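Local coordinates for protein type I polyketide synthase PikAII (PDB 3QP9) that acts as a C2-type ketoreductase domain, probably epimerising substituted beta-keto polyketide intermediates rather than reducing their ketone groups, at residues L193-S198 against A222-G227; H348-V353 against T371-A376; A440-E445 against R464-A469. One frame throughout, in Å; residues are numbered along the deposited sequence.

Interaction 1. Residues L193-S198 against A222-G227; sequences LIDLPS and AVRASG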
loop_
_atom_site.group_PDB
_atom_site.type_symbol
_atom_site.label_atom_id
_atom_site.label_comp_id
_atom_site.label_asym_id
_atom_site.label_seq_id
_atom_site.Cartn_x
_atom_site.Cartn_y
_atom_site.Cartn_z
ATOM N N LEU A 193 -7.511 4.233 -11.251
ATOM C CA LEU A 193 -7.996 3.902 -9.950
ATOM C C LEU A 193 -8.744 5.095 -9.517
ATOM O O LEU A 193 -8.315 6.203 -9.787
ATOM C CB LEU A 193 -6.839 3.663 -8.983
ATOM C CG LEU A 193 -6.058 2.372 -9.111
ATOM C CD1 LEU A 193 -4.541 2.450 -8.628
ATOM C CD2 LEU A 193 -6.819 1.225 -8.266
ATOM N N ILE A 194 -9.914 4.895 -8.929
ATOM C CA ILE A 194 -10.732 6.012 -8.484
ATOM C C ILE A 194 -11.248 5.694 -7.128
ATOM O O ILE A 194 -11.870 4.670 -6.973
ATOM C CB ILE A 194 -11.914 6.237 -9.406
ATOM C CG1 ILE A 194 -11.428 6.459 -10.840
ATOM C CG2 ILE A 194 -12.789 7.408 -8.841
ATOM C CD1 ILE A 194 -12.499 6.524 -11.904
ATOM N N ASP A 195 -11.104 6.611 -6.143
ATOM C CA ASP A 195 -11.642 6.308 -4.811
ATOM C C ASP A 195 -12.807 7.248 -4.494
ATOM O O ASP A 195 -12.629 8.455 -4.536
ATOM C CB ASP A 195 -10.535 6.499 -3.760
ATOM C CG ASP A 195 -10.984 6.133 -2.350
ATOM O OD1 ASP A 195 -11.060 7.076 -1.515
ATOM O OD2 ASP A 195 -11.364 4.950 -2.152
ATOM N N LEU A 196 -13.958 6.676 -4.155
ATOM C CA LEU A 196 -15.194 7.391 -3.881
ATOM C C LEU A 196 -15.160 7.671 -2.425
ATOM O O LEU A 196 -14.351 7.084 -1.735
ATOM C CB LEU A 196 -16.425 6.550 -4.263
ATOM C CG LEU A 196 -16.525 6.370 -5.777
ATOM C CD1 LEU A 196 -17.587 5.341 -6.149
ATOM C CD2 LEU A 196 -16.784 7.660 -6.546
ATOM N N PRO A 197 -15.934 8.664 -1.974
ATOM C CA PRO A 197 -15.925 8.996 -0.539
ATOM C C PRO A 197 -16.361 7.753 0.265
ATOM O O PRO A 197 -17.287 7.040 -0.202
ATOM C CB PRO A 197 -16.995 10.086 -0.415
ATOM C CG PRO A 197 -17.211 10.682 -1.814
ATOM C CD PRO A 197 -16.847 9.503 -2.789
ATOM N N SER A 198 -15.783 7.510 1.455
ATOM C CA SER A 198 -16.121 6.268 2.236
ATOM C C SER A 198 -17.570 5.785 2.069
ATOM O O SER A 198 -17.799 4.592 2.002
ATOM C CB SER A 198 -15.817 6.386 3.735
ATOM O OG SER A 198 -14.519 6.905 3.969
ATOM N N ALA A 222 -8.890 10.696 -6.537
ATOM C CA ALA A 222 -9.848 10.679 -5.490
ATOM C C ALA A 222 -11.037 11.650 -5.782
ATOM O O ALA A 222 -10.831 12.716 -6.332
ATOM C CB ALA A 222 -9.128 11.135 -4.163
ATOM N N VAL A 223 -12.271 11.244 -5.422
ATOM C CA VAL A 223 -13.522 11.974 -5.660
ATOM C C VAL A 223 -14.011 12.384 -4.285
ATOM O O VAL A 223 -14.262 11.508 -3.392
ATOM C CB VAL A 223 -14.566 11.077 -6.202
ATOM C CG1 VAL A 223 -15.853 11.868 -6.408
ATOM C CG2 VAL A 223 -14.034 10.485 -7.512
ATOM N N ARG A 224 -14.097 13.694 -4.058
ATOM C CA ARG A 224 -14.447 14.184 -2.746
ATOM C C ARG A 224 -15.551 15.208 -2.906
ATOM O O ARG A 224 -15.925 15.610 -4.024
ATOM C CB ARG A 224 -13.242 14.762 -1.919
ATOM C CG ARG A 224 -12.117 13.677 -1.645
ATOM C CD ARG A 224 -12.630 12.655 -0.725
ATOM N NE ARG A 224 -11.661 11.646 -0.300
ATOM C CZ ARG A 224 -11.546 10.400 -0.800
ATOM N NH1 ARG A 224 -10.631 9.573 -0.284
ATOM N NH2 ARG A 224 -12.324 10.007 -1.791
ATOM N N ALA A 225 -16.128 15.589 -1.779
ATOM C CA ALA A 225 -17.161 16.633 -1.793
ATOM C C ALA A 225 -16.643 17.899 -2.501
ATOM O O ALA A 225 -17.386 18.597 -3.153
ATOM C CB ALA A 225 -17.569 16.959 -0.319
ATOM N N SER A 226 -15.354 18.160 -2.393
ATOM C CA SER A 226 -14.749 19.336 -3.066
ATOM C C SER A 226 -14.604 19.284 -4.574
ATOM O O SER A 226 -14.592 20.356 -5.214
ATOM C CB SER A 226 -13.411 19.742 -2.359
ATOM O OG SER A 226 -12.264 18.942 -2.703
ATOM N N GLY A 227 -14.514 18.071 -5.164
ATOM C CA GLY A 227 -14.239 17.918 -6.577
ATOM C C GLY A 227 -13.271 16.733 -6.774
ATOM O O GLY A 227 -13.261 15.793 -5.972
#
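Asp195 OD1 is gripped by two nitrogens of Arg224, which meets this one oxygen end-on. The shorter arm, Arg224 NH1 to Asp195 OD1, spans 2.8 Å and arrives nearly along the C-O axis. Arg224 NH2 reaches the same OD1 at 3.2 Å from above the carboxylate plane, and the two flat groups are turned 68° against each other. NH2 also donates to its neighbour's carbonyl, Val223 O, at 2.9 Å, and weakly to Asp195 O, so several acceptors fix the rotation of the guanidinium. Arginine suits the place because its chain bends at chi2 (-68°) and folds back, with the Ala222 methyl under one face, toward the rim. Asp195 OD2 takes hydrogen bonds from Thr155 OG1 and Ala158 N, so both oxygens of the buried carboxylate have partners. Arg224 NE forms a second salt bridge, to Asp165; lying between two acids probably keeps the arginine charged.

The backbones pair in parallel, with Asp195 bridged to Ala222 and Val223 N bonded to Asp195 O at 2.9 Å. Val223 packs its CG2 on Ile194 CG2 at 3.6 Å, and Leu196 lies side by side with Val223. Pro197 CD rests on Val223 O at 3.3 Å where the strand ends. The strands belong to a Rossmann-type beta-alpha-beta unit: helix 202-212 connects them and packs on Ile194, Leu196 and Pro197, strand 151-156 flanks 190-196, and helix 170-185 touches Leu193 and Asp195.

Interaction 2. Residues H348-V353 against T371-A376; sequences HLPPTV and TAKATA
Lys373 NZ and Pro351 O form the shorter of the two direct hydrogen bonds between loop and helix, at 2.8 Å. The ammonium nitrogen stands 55° out of the carbonyl plane and so is not on a lone pair. A weak second bond runs from Lys373 NZ to Pro350 O at 3.3 Å. A third partner is a water that accepts from Lys373 NZ at 2.8 Å and lies 2.7 Å from Thr352 OG1, so three successive loop residues are tied, directly or through water, to one nitrogen. A long flexible chain is needed for this: bends at chi2 (-44°) and chi3 (-103°) carry NZ back to the loop.

Prolines suit residues 350 and 351 because neither has an N-H to satisfy, while their carbonyls remain available as acceptors. Their rings lie against helix carbonyls without hydrogen bonds, Pro350 CB at 3.6 Å from Ala372 O and Pro351 CD at 3.5 Å from the same oxygen. Leu349 N, beside them, donates to Thr257 OG1. Apolar contacts fill in: Val353 CG1 meets Ala372 CB at 3.7 Å and Lys373 CD at 3.8 Å, and the methyl of Ala376 approaches the His348 ring obliquely.

Lys373 projects from a wider pi-type turn, 371-375, of its helix, and also touches Tyr415 and Thr419 of helix 413-426. A lysine from one helix beside a tyrosine of the next is consistent with the active-site layout of polyketide synthase ketoreductases, a variant of the short-chain dehydrogenase site.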
loop_
_atom_site.group_PDB
_atom_site.type_symbol
_atom_site.label_atom_id
_atom_site.label_comp_id
_atom_site.label_asym_id
_atom_site.label_seq_id
_atom_site.Cartn_x
_atom_site.Cartn_y
_atom_site.Cartn_z
ATOM N N HIS A 348 8.041 -2.315 13.639
ATOM C CA HIS A 348 7.585 -3.529 12.976
ATOM C C HIS A 348 8.205 -3.771 11.612
ATOM O O HIS A 348 7.915 -3.021 10.700
ATOM C CB HIS A 348 6.042 -3.647 12.928
ATOM C CG HIS A 348 5.586 -4.976 12.377
ATOM N ND1 HIS A 348 4.608 -5.094 11.408
ATOM C CD2 HIS A 348 5.997 -6.238 12.652
ATOM C CE1 HIS A 348 4.422 -6.376 11.121
ATOM N NE2 HIS A 348 5.266 -7.095 11.854
ATOM N N LEU A 349 9.017 -4.830 11.472
ATOM C CA LEU A 349 9.778 -5.090 10.243
ATOM C C LEU A 349 9.345 -6.443 9.714
ATOM O O LEU A 349 9.945 -7.455 10.071
ATOM C CB LEU A 349 11.310 -5.050 10.452
ATOM C CG LEU A 349 11.879 -3.671 10.809
ATOM C CD1 LEU A 349 11.683 -3.360 12.323
ATOM C CD2 LEU A 349 13.430 -3.614 10.411
ATOM N N PRO A 350 8.249 -6.472 8.930
ATOM C CA PRO A 350 7.771 -7.745 8.418
ATOM C C PRO A 350 8.721 -8.357 7.436
ATOM O O PRO A 350 9.509 -7.645 6.807
ATOM C CB PRO A 350 6.436 -7.397 7.749
ATOM C CG PRO A 350 6.510 -5.943 7.439
ATOM C CD PRO A 350 7.282 -5.383 8.638
ATOM N N PRO A 351 8.648 -9.684 7.311
ATOM C CA PRO A 351 9.620 -10.390 6.474
ATOM C C PRO A 351 9.555 -9.985 5.017
ATOM O O PRO A 351 8.522 -9.516 4.485
ATOM C CB PRO A 351 9.322 -11.900 6.751
ATOM C CG PRO A 351 7.943 -11.954 7.226
ATOM C CD PRO A 351 7.717 -10.617 7.991
ATOM N N THR A 352 10.678 -10.136 4.357
ATOM C CA THR A 352 10.698 -9.906 2.942
ATOM C C THR A 352 9.910 -11.050 2.258
ATOM O O THR A 352 9.708 -12.115 2.821
ATOM C CB THR A 352 12.136 -9.564 2.482
ATOM O OG1 THR A 352 12.075 -8.577 1.436
ATOM C CG2 THR A 352 12.860 -10.763 2.064
ATOM N N VAL A 353 9.361 -10.783 1.089
ATOM C CA VAL A 353 8.536 -11.763 0.379
ATOM C C VAL A 353 9.047 -11.800 -1.067
ATOM O O VAL A 353 9.650 -10.840 -1.514
ATOM C CB VAL A 353 7.026 -11.333 0.420
ATOM C CG1 VAL A 353 6.561 -11.101 1.872
ATOM C CG2 VAL A 353 6.808 -10.025 -0.377
ATOM N N THR A 371 -0.508 -11.576 3.704
ATOM C CA THR A 371 -0.474 -12.084 5.082
ATOM C C THR A 371 0.908 -11.808 5.682
ATOM O O THR A 371 1.004 -11.215 6.749
ATOM C CB THR A 371 -0.906 -13.573 5.184
ATOM O OG1 THR A 371 -2.221 -13.715 4.617
ATOM C CG2 THR A 371 -0.894 -14.013 6.690
ATOM N N ALA A 372 1.970 -12.170 4.965
ATOM C CA ALA A 372 3.319 -11.938 5.472
ATOM C C ALA A 372 3.644 -10.468 5.745
ATOM O O ALA A 372 4.493 -10.188 6.617
ATOM C CB ALA A 372 4.339 -12.523 4.522
ATOM N N LYS A 373 3.038 -9.542 4.984
ATOM C CA LYS A 373 3.402 -8.126 5.109
ATOM C C LYS A 373 2.463 -7.357 6.031
ATOM O O LYS A 373 2.862 -6.420 6.754
ATOM C CB LYS A 373 3.511 -7.405 3.755
ATOM C CG LYS A 373 4.706 -7.710 2.864
ATOM C CD LYS A 373 6.063 -7.784 3.556
ATOM C CE LYS A 373 6.911 -6.560 3.346
ATOM N NZ LYS A 373 8.304 -6.785 3.837
ATOM N N ALA A 374 1.230 -7.783 6.063
ATOM C CA ALA A 374 0.182 -6.995 6.738
ATOM C C ALA A 374 -0.585 -7.588 7.918
ATOM O O ALA A 374 -1.145 -6.827 8.711
ATOM C CB ALA A 374 -0.826 -6.517 5.685
ATOM N N THR A 375 -0.705 -8.892 8.034
ATOM C CA THR A 375 -1.581 -9.479 9.104
ATOM C C THR A 375 -1.090 -9.205 10.542
ATOM O O THR A 375 -1.919 -8.906 11.494
ATOM C CB THR A 375 -1.790 -10.993 8.896
ATOM O OG1 THR A 375 -2.562 -11.151 7.681
ATOM C CG2 THR A 375 -2.573 -11.622 10.079
ATOM N N ALA A 376 0.212 -9.351 10.738
ATOM C CA ALA A 376 0.738 -9.001 12.072
ATOM C C ALA A 376 0.495 -7.526 12.455
ATOM O O ALA A 376 0.210 -7.174 13.611
ATOM C CB ALA A 376 2.205 -9.427 12.182
HETATM O O HOH W 1 10.355 -6.542 1.929
#

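Interaction 3. Residues A440-E445 against R464-A469; sequences AWSPWE and RPLAPA
Leu466 and Trp444 form a single beta bridge that fastens the loop after strand 435-441, in the Rossmann-type fold, to the residues leading into helix 468-481. Two backbone bonds make it: Leu466 N to Pro443 O, 3.1 Å and on a lone pair, and Glu445 N to Leu466 O, 2.9 Å, with the donor above the carbonyl plane. Proline can serve at 443 because only its carbonyl is called upon.

Leu466 makes most of the side-chain contact. Its CG lies beside its own backbone N (chi1 -85°), and the branched end reaches past the loop: CD1 makes a van der Waals contact with Ser442 OG at 3.4 Å, and CD2 an apolar one with the edge of the Trp441 ring at CE3, 3.5 Å away. A forked leucine can touch both at once. Glu445, an exposed residue, crosses Pro465 at about a right angle, its CG 3.7 Å from Pro465 CB, and its extended chain brings OE2 to 3.6 Å from Pro468 CD. Ala467 occupies the N-cap position, and Pro468 suits the first helical turn, where no backbone donor is required.

Farther out, Trp441 is placed by Phe400, whose ring it meets at about 45°, by Ile488, and by Ala471 and Leu475 of helix 468-481. Trp444 leans on Ala471 and Leu472 of that helix, its CE3 lying 4.2 Å from Pro468 CB. The tryptophans also hold each other: Trp444 NE1 sits 3.3 Å above the Trp441 ring plane, toward the rim.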
loop_
_atom_site.group_PDB
_atom_site.type_symbol
_atom_site.label_atom_id
_atom_site.label_comp_id
_atom_site.label_asym_id
_atom_site.label_seq_id
_atom_site.Cartn_x
_atom_site.Cartn_y
_atom_site.Cartn_z
ATOM N N ALA A 440 7.734 4.329 4.040
ATOM C CA ALA A 440 7.905 3.505 2.815
ATOM C C ALA A 440 9.346 3.650 2.375
ATOM O O ALA A 440 9.733 4.664 1.904
ATOM C CB ALA A 440 6.993 4.007 1.733
ATOM N N TRP A 441 10.126 2.589 2.433
ATOM C CA TRP A 441 11.557 2.637 2.185
ATOM C C TRP A 441 11.927 2.117 0.830
ATOM O O TRP A 441 11.273 1.218 0.259
ATOM C CB TRP A 441 12.253 1.714 3.160
ATOM C CG TRP A 441 12.111 2.068 4.627
ATOM C CD1 TRP A 441 11.282 1.457 5.552
ATOM C CD2 TRP A 441 12.953 2.961 5.389
ATOM N NE1 TRP A 441 11.509 1.977 6.805
ATOM C CE2 TRP A 441 12.568 2.847 6.748
ATOM C CE3 TRP A 441 14.007 3.814 5.044
ATOM C CZ2 TRP A 441 13.186 3.613 7.799
ATOM C CZ3 TRP A 441 14.669 4.550 6.086
ATOM C CH2 TRP A 441 14.207 4.492 7.420
ATOM N N SER A 442 12.989 2.691 0.283
ATOM C CA SER A 442 13.633 2.053 -0.809
ATOM C C SER A 442 14.579 1.036 -0.212
ATOM O O SER A 442 14.875 1.112 0.963
ATOM C CB SER A 442 14.358 3.098 -1.717
ATOM O OG SER A 442 15.404 3.717 -1.042
ATOM N N PRO A 443 15.063 0.056 -1.015
ATOM C CA PRO A 443 15.882 -0.991 -0.364
ATOM C C PRO A 443 17.152 -0.539 0.328
ATOM O O PRO A 443 17.893 0.291 -0.185
ATOM C CB PRO A 443 16.257 -1.921 -1.564
ATOM C CG PRO A 443 15.027 -1.834 -2.496
ATOM C CD PRO A 443 14.663 -0.318 -2.374
ATOM N N TRP A 444 17.457 -1.190 1.446
ATOM C CA TRP A 444 18.673 -0.943 2.232
ATOM C C TRP A 444 19.838 -1.787 1.725
ATOM O O TRP A 444 19.641 -2.925 1.292
ATOM C CB TRP A 444 18.420 -1.394 3.632
ATOM C CG TRP A 444 17.478 -0.495 4.426
ATOM C CD1 TRP A 444 16.365 0.215 3.952
ATOM C CD2 TRP A 444 17.505 -0.282 5.840
ATOM N NE1 TRP A 444 15.749 0.858 5.005
ATOM C CE2 TRP A 444 16.419 0.581 6.159
ATOM C CE3 TRP A 444 18.351 -0.733 6.873
ATOM C CZ2 TRP A 444 16.147 1.009 7.480
ATOM C CZ3 TRP A 444 18.091 -0.292 8.185
ATOM C CH2 TRP A 444 16.987 0.560 8.478
ATOM N N GLU A 445 21.030 -1.221 1.814
ATOM C CA GLU A 445 22.270 -1.982 1.572
ATOM C C GLU A 445 22.231 -3.338 2.229
ATOM O O GLU A 445 21.691 -3.508 3.338
ATOM C CB GLU A 445 23.481 -1.239 2.108
ATOM C CG GLU A 445 23.957 -0.085 1.270
ATOM C CD GLU A 445 25.198 0.579 1.841
ATOM O OE1 GLU A 445 25.777 1.410 1.102
ATOM O OE2 GLU A 445 25.575 0.325 3.027
ATOM N N ARG A 464 19.706 4.033 -5.252
ATOM C CA ARG A 464 20.978 3.742 -4.564
ATOM C C ARG A 464 20.658 3.119 -3.201
ATOM O O ARG A 464 20.018 3.788 -2.383
ATOM C CB ARG A 464 21.823 5.027 -4.389
ATOM C CG ARG A 464 23.304 4.727 -3.939
ATOM C CD ARG A 464 24.216 5.887 -3.422
ATOM N NE ARG A 464 24.640 6.817 -4.467
ATOM C CZ ARG A 464 25.805 6.758 -5.108
ATOM N NH1 ARG A 464 26.677 5.789 -4.814
ATOM N NH2 ARG A 464 26.097 7.653 -6.050
ATOM N N PRO A 465 21.097 1.857 -2.933
ATOM C CA PRO A 465 20.763 1.264 -1.626
ATOM C C PRO A 465 21.152 2.140 -0.460
ATOM O O PRO A 465 22.207 2.818 -0.502
ATOM C CB PRO A 465 21.581 -0.032 -1.578
ATOM C CG PRO A 465 21.921 -0.333 -3.068
ATOM C CD PRO A 465 21.495 0.798 -3.910
ATOM N N LEU A 466 20.249 2.161 0.529
ATOM C CA LEU A 466 20.391 3.030 1.709
ATOM C C LEU A 466 21.422 2.485 2.670
ATOM O O LEU A 466 21.271 1.364 3.167
ATOM C CB LEU A 466 19.043 3.190 2.454
ATOM C CG LEU A 466 18.018 4.245 2.045
ATOM C CD1 LEU A 466 18.119 4.819 0.612
ATOM C CD2 LEU A 466 16.518 4.078 2.614
ATOM N N ALA A 467 22.403 3.310 3.043
ATOM C CA ALA A 467 23.238 2.867 4.216
ATOM C C ALA A 467 22.349 2.827 5.490
ATOM O O ALA A 467 21.506 3.694 5.694
ATOM C CB ALA A 467 24.428 3.725 4.440
ATOM N N PRO A 468 22.516 1.764 6.291
ATOM C CA PRO A 468 21.678 1.454 7.441
ATOM C C PRO A 468 21.735 2.595 8.449
ATOM O O PRO A 468 20.690 3.064 8.894
ATOM C CB PRO A 468 22.289 0.140 7.979
ATOM C CG PRO A 468 22.739 -0.548 6.686
ATOM C CD PRO A 468 23.257 0.571 5.800
ATOM N N ALA A 469 22.928 3.087 8.719
ATOM C CA ALA A 469 23.105 4.208 9.629
ATOM C C ALA A 469 22.339 5.483 9.228
ATOM O O ALA A 469 21.700 6.148 10.087
ATOM C CB ALA A 469 24.614 4.539 9.720
#

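Interaction 1 is the buried one, a strand pair whose salt bridge sits among further polar partners; interactions 2 and 3 are only partly buried and involve loops. They also lie across the chain's centre from interaction 1. Interactions 2 and 3 are near neighbours, with nearest atoms about 6 Å apart: their strands, 343-348 and 435-441, flank strand 396-402, and each contact gathers the loop at its strand's end. The chemistry changes accordingly. Interaction 1 joins neighbouring strands through charge and regular backbone pairing, interaction 2 brings a lysine to two loop carbonyls and, through a water, to a threonine hydroxyl, and interaction 3 relies on a lone bridge with aromatic and aliphatic side chains.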